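PDB 4A8X: RNA-binding protein with serine-rich domain 1 from Homo sapiens, which acts in pre-mRNA splicing as an auxiliary component of the exon junction complex, and uses this RNA recognition motif domain to form the ASAP complex. Local coordinates for residues Gly10-Asn15 against Gln75-Thr80; Lys32-Pro37 against Ala50-Glu55. All blocks are in the same frame, centred on the assembly; numbering follows the deposited sequence.

Contact 1. Residues Gly10-Asn15 against Gln75-Thr80; sequences GRLTRN and QEITAT
Arg11 is held to Gln75 twice, its backbone oxygen taking a hydrogen bond from the same amide that stacks on its guanidinium. In this RNA recognition motif (RRM), residues 10-15 lead out of the central strand 6-10 toward helix 18-26, beside strand 75-82. Gln75 NE2 donates to Arg11 O at 2.9 Å, in the plane of its own amide but from above the carbonyl plane. The Arg11 chain, bent at chi2 and chi3 (-71° and -62°), folds back until its guanidinium lies 15° from parallel to that amide. Between the segments, regular pairing is limited to Gly10 and Thr78, an antiparallel hydrogen-bonded pair: Gly10 N reaches Thr78 O at 3.0 Å and Thr78 N reaches Gly10 O at 3.2 Å. On the buried side, Leu12 CD2 meets Ile77 CG2 at 4.1 Å, between helix 18-26 and the sheet. Thr13 CG2 lies against Gln75 CB at 3.7 Å; Thr13 OG1 hydrogen-bonds to Asp73 and accepts from Asn15 N in an ST turn. Asn15 ND2 hydrogen-bonds to Asp73 and to the backbone of another protein chain, placing this loop at an interface. A water in the guanidinium plane accepts from Arg11 NE at 2.9 Å and donates to Glu76 O.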
ATOM      1  N   GLY A  10     -10.447   5.499  -8.104  1.00 18.36           N
ATOM      2  CA  GLY A  10     -10.219   4.078  -8.329  1.00 20.18           C
ATOM      3  C   GLY A  10      -8.777   3.659  -8.057  1.00 20.38           C
ATOM      4  O   GLY A  10      -7.873   4.499  -7.990  1.00 20.75           O
ATOM      5  N   ARG A  11      -8.583   2.353  -7.906  1.00 18.14           N
ATOM      6  CA  ARG A  11      -7.260   1.749  -7.694  1.00 20.45           C
ATOM      7  C   ARG A  11      -6.636   2.116  -6.338  1.00 19.71           C
ATOM      8  O   ARG A  11      -5.436   2.304  -6.217  1.00 21.41           O
ATOM      9  CB  ARG A  11      -6.314   2.132  -8.843  1.00 24.54           C
ATOM     10  CG  ARG A  11      -6.694   1.570 -10.233  1.00 30.63           C
ATOM     11  CD  ARG A  11      -6.462   0.034 -10.345  1.00 41.26           C
ATOM     12  NE  ARG A  11      -5.051  -0.367 -10.173  1.00 44.37           N
ATOM     13  CZ  ARG A  11      -4.636  -1.562  -9.729  1.00 46.88           C
ATOM     14  NH1 ARG A  11      -5.510  -2.512  -9.401  1.00 49.35           N
ATOM     15  NH2 ARG A  11      -3.331  -1.806  -9.591  1.00 43.30           N
ATOM     16  N   LEU A  12      -7.461   2.218  -5.317  1.00 17.78           N
ATOM     17  CA  LEU A  12      -6.977   2.502  -3.983  1.00 19.03           C
ATOM     18  C   LEU A  12      -6.392   1.220  -3.424  1.00 21.02           C
ATOM     19  O   LEU A  12      -7.057   0.168  -3.489  1.00 17.97           O
ATOM     20  CB  LEU A  12      -8.136   2.984  -3.096  1.00 15.97           C
ATOM     21  CG  LEU A  12      -8.778   4.333  -3.471  1.00 18.40           C
ATOM     22  CD1 LEU A  12      -9.918   4.752  -2.501  1.00 16.14           C
ATOM     23  CD2 LEU A  12      -7.710   5.450  -3.500  1.00 15.56           C
ATOM     24  N   THR A  13      -5.176   1.270  -2.877  1.00 15.42           N
ATOM     25  CA  THR A  13      -4.639   0.094  -2.213  1.00 19.33           C
ATOM     26  C   THR A  13      -5.433  -0.302  -0.970  1.00 20.49           C
ATOM     27  O   THR A  13      -6.220   0.496  -0.429  1.00 16.78           O
ATOM     28  CB  THR A  13      -3.161   0.219  -1.837  1.00 18.25           C
ATOM     29  OG1 THR A  13      -3.048   0.955  -0.641  1.00 21.47           O
ATOM     30  CG2 THR A  13      -2.345   0.856  -2.956  1.00 17.66           C
ATOM     31  N   ARG A  14      -5.210  -1.546  -0.514  1.00 22.65           N
ATOM     32  CA  ARG A  14      -5.819  -2.046   0.709  1.00 22.12           C
ATOM     33  C   ARG A  14      -5.346  -1.327   1.989  1.00 22.75           C
ATOM     34  O   ARG A  14      -5.911  -1.515   3.055  1.00 25.06           O
ATOM     35  CB  ARG A  14      -5.569  -3.564   0.774  1.00 26.36           C
ATOM     36  CG  ARG A  14      -6.127  -4.320   1.961  1.00 26.45           C
ATOM     37  CD  ARG A  14      -6.278  -5.800   1.547  1.00 29.79           C
ATOM     38  NE  ARG A  14      -7.354  -5.948   0.566  1.00 29.87           N
ATOM     39  CZ  ARG A  14      -7.537  -7.017  -0.200  1.00 38.28           C
ATOM     40  NH1 ARG A  14      -6.708  -8.060  -0.134  1.00 42.99           N
ATOM     41  NH2 ARG A  14      -8.557  -7.044  -1.041  1.00 39.71           N
ATOM     42  N   ASN A  15      -4.281  -0.522   1.913  1.00 21.03           N
ATOM     43  CA  ASN A  15      -3.885   0.294   3.061  1.00 19.74           C
ATOM     44  C   ASN A  15      -4.728   1.595   3.190  1.00 21.69           C
ATOM     45  O   ASN A  15      -4.717   2.239   4.242  1.00 17.55           O
ATOM     46  CB  ASN A  15      -2.407   0.758   2.945  1.00 18.63           C
ATOM     47  CG  ASN A  15      -1.411  -0.337   3.166  1.00 19.68           C
ATOM     48  OD1 ASN A  15      -1.594  -1.225   4.009  1.00 23.42           O
ATOM     49  ND2 ASN A  15      -0.321  -0.283   2.416  1.00 16.54           N
ATOM     50  N   GLN A  75       0.725   3.681  -5.517  1.00 17.21           N
ATOM     51  CA  GLN A  75      -0.027   3.162  -6.639  1.00 17.79           C
ATOM     52  C   GLN A  75      -0.719   4.302  -7.400  1.00 15.82           C
ATOM     53  O   GLN A  75      -1.299   5.217  -6.807  1.00 18.62           O
ATOM     54  CB  GLN A  75      -1.076   2.142  -6.139  1.00 19.04           C
ATOM     55  CG  GLN A  75      -1.809   1.415  -7.250  1.00 21.10           C
ATOM     56  CD  GLN A  75      -2.352   0.094  -6.769  1.00 25.28           C
ATOM     57  OE1 GLN A  75      -1.604  -0.892  -6.645  1.00 25.30           O
ATOM     58  NE2 GLN A  75      -3.650   0.074  -6.431  1.00 26.47           N
ATOM     59  N   GLU A  76      -0.651   4.246  -8.722  1.00 17.06           N
ATOM     60  CA  GLU A  76      -1.365   5.200  -9.559  1.00 16.86           C
ATOM     61  C   GLU A  76      -2.900   5.006  -9.478  1.00 20.28           C
ATOM     62  O   GLU A  76      -3.405   3.879  -9.516  1.00 18.51           O
ATOM     63  CB  GLU A  76      -0.857   5.133 -10.984  1.00 21.57           C
ATOM     64  CG  GLU A  76      -1.517   6.135 -11.923  1.00 23.94           C
ATOM     65  CD  GLU A  76      -0.878   6.203 -13.317  1.00 30.50           C
ATOM     66  OE1 GLU A  76       0.363   6.010 -13.445  1.00 33.90           O
ATOM     67  OE2 GLU A  76      -1.639   6.468 -14.275  1.00 31.37           O
ATOM     68  N   ILE A  77      -3.638   6.110  -9.303  1.00 16.56           N
ATOM     69  CA  ILE A  77      -5.105   6.035  -9.108  1.00 14.57           C
ATOM     70  C   ILE A  77      -5.819   6.672 -10.306  1.00 19.13           C
ATOM     71  O   ILE A  77      -5.200   7.354 -11.116  1.00 19.53           O
ATOM     72  CB  ILE A  77      -5.595   6.790  -7.832  1.00 16.50           C
ATOM     73  CG1 ILE A  77      -5.262   8.277  -7.946  1.00 18.31           C
ATOM     74  CG2 ILE A  77      -4.979   6.203  -6.529  1.00 16.58           C
ATOM     75  CD1 ILE A  77      -6.187   9.152  -7.123  1.00 20.94           C
ATOM     76  N   THR A  78      -7.100   6.393 -10.435  1.00 20.13           N
ATOM     77  CA  THR A  78      -7.953   7.018 -11.458  1.00 21.41           C
ATOM     78  C   THR A  78      -8.913   7.988 -10.744  1.00 22.80           C
ATOM     79  O   THR A  78      -9.271   7.766  -9.593  1.00 21.19           O
ATOM     80  CB  THR A  78      -8.788   5.981 -12.220  1.00 26.21           C
ATOM     81  OG1 THR A  78      -9.642   5.251 -11.311  1.00 24.52           O
ATOM     82  CG2 THR A  78      -7.875   5.000 -12.975  1.00 26.36           C
ATOM     83  N   ALA A  79      -9.290   9.063 -11.415  1.00 18.70           N
ATOM     84  CA  ALA A  79     -10.269  10.006 -10.876  1.00 19.52           C
ATOM     85  C   ALA A  79     -11.188  10.423 -12.016  1.00 23.20           C
ATOM     86  O   ALA A  79     -10.721  10.857 -13.075  1.00 21.97           O
ATOM     87  CB  ALA A  79      -9.581  11.211 -10.250  1.00 17.88           C
ATOM     88  N   THR A  80     -12.490  10.222 -11.844  1.00 22.06           N
ATOM     89  CA  THR A  80     -13.406  10.490 -12.947  1.00 26.21           C
ATOM     90  C   THR A  80     -14.720  11.077 -12.449  1.00 24.96           C
ATOM     91  O   THR A  80     -15.237  10.699 -11.396  1.00 22.82           O
ATOM     92  CB  THR A  80     -13.712   9.207 -13.775  1.00 32.60           C
ATOM     93  OG1 THR A  80     -14.758   8.496 -13.141  1.00 42.37           O
ATOM     94  CG2 THR A  80     -12.518   8.288 -13.850  1.00 25.36           C
TER
HETATM   95  O   HOH W   1      -3.098   1.688 -10.905  1.00 34.84           O

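Contact 2. Residues Lys32-Pro37 against Ala50-Glu55; sequences KMIDMP and AYVEFE
Strands 31-39 and 46-54 meet here as the two arms of a beta hairpin, at one side of the RRM sheet: the first is the outermost strand on that side within this chain, and the second lies between it and the central strand 6-10. The short segments run antiparallel, 4.8 Å apart at closest approach with 176° between their directions. Met33 with Glu53 and Asp35 with Tyr51 are hydrogen-bonded pairs, and Ile34 with Val52 is the non-hydrogen-bonded pair between them. In the Asp35 pair the bonds are reciprocal, Tyr51 N to Asp35 O at 2.8 Å and Asp35 N to Tyr51 O at 3.0 Å. The ladder departs from regularity at a classic beta bulge, where Lys32 and Met33 both face Glu53: Lys32 N approaches Glu53 O at 2.8 Å, almost head-on to the carbonyl (C=O...N 161°), whereas Met33 N makes a weak, long second bond to the same oxygen.

Side chains alternate between two faces. Ile34 and Val52 share the helix-covered face, their CG2 methyls 4.4 Å apart, and both touch helix 18-26. Met36, extended with CG anti to the backbone N (chi1 -171°), carries SD to within 4.1 Å of Ala50 CB and also packs on that helix. Met33, Asp35, Tyr51 and Glu53 occupy the other face. There Trp86 lies against Met33 and Asp35, and the Tyr51 ring meets His8 edge-to-face. Residues 50-54 belong to the RNP1 motif, and Tyr51 holds an aromatic position that contacts RNA in many RRMs. Lys32 and Glu53 run alongside each other in the same direction, with CD of Lys32 3.5 Å from Glu53 OE1. Lys32 NZ remains 5.0 Å from that oxygen, so the opposite charges probably attract without a salt bridge, and the hydrogen bonds between residues 32-37 and 50-55 are all backbone to backbone.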
ATOM      1  N   LYS A  32     -18.374  17.373   0.780  1.00 27.70           N
ATOM      2  CA  LYS A  32     -19.719  17.330   1.343  1.00 35.52           C
ATOM      3  C   LYS A  32     -20.174  15.910   1.665  1.00 33.15           C
ATOM      4  O   LYS A  32     -21.051  15.720   2.505  1.00 30.66           O
ATOM      5  CB  LYS A  32     -20.681  17.967   0.348  1.00 41.00           C
ATOM      6  CG  LYS A  32     -22.134  17.733   0.665  1.00 52.49           C
ATOM      7  CD  LYS A  32     -23.050  18.418  -0.356  1.00 58.52           C
ATOM      8  CE  LYS A  32     -24.457  18.592   0.205  1.00 63.55           C
ATOM      9  NZ  LYS A  32     -25.199  19.691  -0.484  1.00 67.05           N
ATOM     10  N   MET A  33     -19.606  14.912   0.985  1.00 27.15           N
ATOM     11  CA  MET A  33     -19.949  13.511   1.253  1.00 31.75           C
ATOM     12  C   MET A  33     -18.858  12.582   0.729  1.00 30.78           C
ATOM     13  O   MET A  33     -18.235  12.887  -0.295  1.00 27.59           O
ATOM     14  CB  MET A  33     -21.281  13.159   0.591  1.00 35.34           C
ATOM     15  CG  MET A  33     -21.882  11.856   1.079  1.00 40.78           C
ATOM     16  SD  MET A  33     -23.036  12.068   2.483  1.00 53.50           S
ATOM     17  CE  MET A  33     -24.144  13.364   1.913  1.00 58.87           C
ATOM     18  N   ILE A  34     -18.599  11.485   1.457  1.00 25.89           N
ATOM     19  CA  ILE A  34     -17.726  10.417   0.984  1.00 27.04           C
ATOM     20  C   ILE A  34     -18.414   9.057   1.106  1.00 30.82           C
ATOM     21  O   ILE A  34     -19.143   8.785   2.075  1.00 32.65           O
ATOM     22  CB  ILE A  34     -16.405  10.342   1.766  1.00 28.32           C
ATOM     23  CG1 ILE A  34     -15.683  11.694   1.742  1.00 30.70           C
ATOM     24  CG2 ILE A  34     -15.499   9.282   1.156  1.00 25.63           C
ATOM     25  CD1 ILE A  34     -14.252  11.619   2.213  1.00 25.37           C
ATOM     26  N   ASP A  35     -18.202   8.202   0.111  1.00 29.65           N
ATOM     27  CA  ASP A  35     -18.723   6.835   0.167  1.00 29.62           C
ATOM     28  C   ASP A  35     -17.616   5.862  -0.242  1.00 31.68           C
ATOM     29  O   ASP A  35     -17.175   5.867  -1.400  1.00 28.27           O
ATOM     30  CB  ASP A  35     -19.918   6.701  -0.764  1.00 34.33           C
ATOM     31  CG  ASP A  35     -20.499   5.280  -0.787  1.00 40.03           C
ATOM     32  OD1 ASP A  35     -20.227   4.484   0.147  1.00 37.38           O
ATOM     33  OD2 ASP A  35     -21.240   4.966  -1.743  1.00 44.26           O
ATOM     34  N   MET A  36     -17.152   5.063   0.717  1.00 27.87           N
ATOM     35  CA  MET A  36     -16.084   4.111   0.509  1.00 30.52           C
ATOM     36  C   MET A  36     -16.565   2.698   0.960  1.00 28.78           C
ATOM     37  O   MET A  36     -16.374   2.286   2.099  1.00 30.10           O
ATOM     38  CB  MET A  36     -14.857   4.575   1.289  1.00 29.16           C
ATOM     39  CG  MET A  36     -13.581   3.813   1.028  1.00 33.67           C
ATOM     40  SD  MET A  36     -12.142   4.899   1.368  1.00 36.67           S
ATOM     41  CE  MET A  36     -10.816   3.733   1.156  1.00 33.67           C
ATOM     42  N   PRO A  37     -17.189   1.957   0.041  1.00 25.72           N
ATOM     43  CA  PRO A  37     -17.822   0.689   0.415  1.00 31.98           C
ATOM     44  C   PRO A  37     -16.780  -0.340   0.860  1.00 36.62           C
ATOM     45  O   PRO A  37     -15.633  -0.325   0.395  1.00 34.20           O
ATOM     46  CB  PRO A  37     -18.516   0.246  -0.872  1.00 34.56           C
ATOM     47  CG  PRO A  37     -18.655   1.504  -1.700  1.00 36.45           C
ATOM     48  CD  PRO A  37     -17.448   2.311  -1.364  1.00 32.51           C
ATOM     49  N   ALA A  50     -13.544   4.881  -3.958  1.00 18.70           N
ATOM     50  CA  ALA A  50     -14.351   5.807  -3.173  1.00 22.82           C
ATOM     51  C   ALA A  50     -15.066   6.814  -4.078  1.00 24.77           C
ATOM     52  O   ALA A  50     -14.574   7.147  -5.158  1.00 24.29           O
ATOM     53  CB  ALA A  50     -13.484   6.562  -2.167  1.00 21.74           C
ATOM     54  N   TYR A  51     -16.226   7.296  -3.635  1.00 22.14           N
ATOM     55  CA  TYR A  51     -16.813   8.475  -4.269  1.00 23.58           C
ATOM     56  C   TYR A  51     -16.614   9.665  -3.342  1.00 27.09           C
ATOM     57  O   TYR A  51     -16.775   9.556  -2.110  1.00 30.54           O
ATOM     58  CB  TYR A  51     -18.292   8.284  -4.548  1.00 24.07           C
ATOM     59  CG  TYR A  51     -18.618   7.188  -5.512  1.00 28.33           C
ATOM     60  CD1 TYR A  51     -18.773   7.458  -6.866  1.00 30.21           C
ATOM     61  CD2 TYR A  51     -18.796   5.886  -5.077  1.00 31.88           C
ATOM     62  CE1 TYR A  51     -19.105   6.446  -7.770  1.00 34.94           C
ATOM     63  CE2 TYR A  51     -19.146   4.861  -5.975  1.00 38.47           C
ATOM     64  CZ  TYR A  51     -19.288   5.168  -7.323  1.00 38.12           C
ATOM     65  OH  TYR A  51     -19.606   4.197  -8.236  1.00 37.27           O
ATOM     66  N   VAL A  52     -16.230  10.792  -3.928  1.00 22.12           N
ATOM     67  CA  VAL A  52     -16.078  12.034  -3.181  1.00 22.93           C
ATOM     68  C   VAL A  52     -16.920  13.145  -3.843  1.00 25.32           C
ATOM     69  O   VAL A  52     -16.790  13.407  -5.044  1.00 21.52           O
ATOM     70  CB  VAL A  52     -14.586  12.447  -3.081  1.00 26.90           C
ATOM     71  CG1 VAL A  52     -14.445  13.768  -2.362  1.00 27.65           C
ATOM     72  CG2 VAL A  52     -13.783  11.347  -2.326  1.00 27.27           C
ATOM     73  N   GLU A  53     -17.787  13.780  -3.064  1.00 24.36           N
ATOM     74  CA  GLU A  53     -18.615  14.868  -3.588  1.00 28.01           C
ATOM     75  C   GLU A  53     -18.171  16.172  -2.968  1.00 26.68           C
ATOM     76  O   GLU A  53     -18.125  16.291  -1.743  1.00 25.54           O
ATOM     77  CB  GLU A  53     -20.098  14.619  -3.302  1.00 27.26           C
ATOM     78  CG  GLU A  53     -20.953  15.792  -3.706  1.00 48.86           C
ATOM     79  CD  GLU A  53     -22.429  15.506  -3.636  1.00 52.76           C
ATOM     80  OE1 GLU A  53     -23.015  15.698  -2.550  1.00 53.06           O
ATOM     81  OE2 GLU A  53     -23.003  15.110  -4.677  1.00 55.34           O
ATOM     82  N   PHE A  54     -17.847  17.140  -3.823  1.00 23.92           N
ATOM     83  CA  PHE A  54     -17.389  18.446  -3.381  1.00 24.35           C
ATOM     84  C   PHE A  54     -18.564  19.420  -3.355  1.00 27.10           C
ATOM     85  O   PHE A  54     -19.652  19.119  -3.855  1.00 30.19           O
ATOM     86  CB  PHE A  54     -16.304  18.980  -4.297  1.00 23.57           C
ATOM     87  CG  PHE A  54     -15.018  18.213  -4.222  1.00 24.31           C
ATOM     88  CD1 PHE A  54     -14.068  18.517  -3.231  1.00 25.23           C
ATOM     89  CD2 PHE A  54     -14.748  17.189  -5.128  1.00 22.46           C
ATOM     90  CE1 PHE A  54     -12.874  17.815  -3.155  1.00 22.28           C
ATOM     91  CE2 PHE A  54     -13.558  16.443  -5.042  1.00 23.77           C
ATOM     92  CZ  PHE A  54     -12.606  16.768  -4.047  1.00 19.22           C
ATOM     93  N   GLU A  55     -18.325  20.581  -2.766  1.00 26.49           N
ATOM     94  CA  GLU A  55     -19.320  21.630  -2.673  1.00 28.86           C
ATOM     95  C   GLU A  55     -19.601  22.306  -4.020  1.00 35.53           C
ATOM     96  O   GLU A  55     -20.720  22.790  -4.264  1.00 35.28           O
ATOM     97  CB  GLU A  55     -18.836  22.661  -1.640  1.00 39.65           C
ATOM     98  CG  GLU A  55     -19.825  23.738  -1.386  1.00 48.55           C
ATOM     99  CD  GLU A  55     -19.318  24.813  -0.427  1.00 51.80           C
ATOM    100  OE1 GLU A  55     -18.075  24.920  -0.198  1.00 49.33           O
ATOM    101  OE2 GLU A  55     -20.190  25.546   0.094  1.00 57.74           O
TER

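How the contacts relate
Both contacts belong to the same RRM sheet, their centres 14 Å apart. Contact 1 ties the end of the central strand 6-10 to strand 75-82, whereas contact 2 pairs strands 31-39 and 46-54, which lie on the other side of it. Each is partly buried: contact 2 is a continuous strand pairing, whereas contact 1 has a single bridge before the chain leaves the sheet, after which side-chain-to-backbone bonding and stacking take over. Their apolar parts meet on the helix-covered face of the sheet, where Leu12 CD1 of contact 1 is 3.9 Å from Met36 CE of contact 2; Ile77 of contact 1 also packs on helix 18-26. Another protein chain reaches contact 1, but none in the assembly touches contact 2.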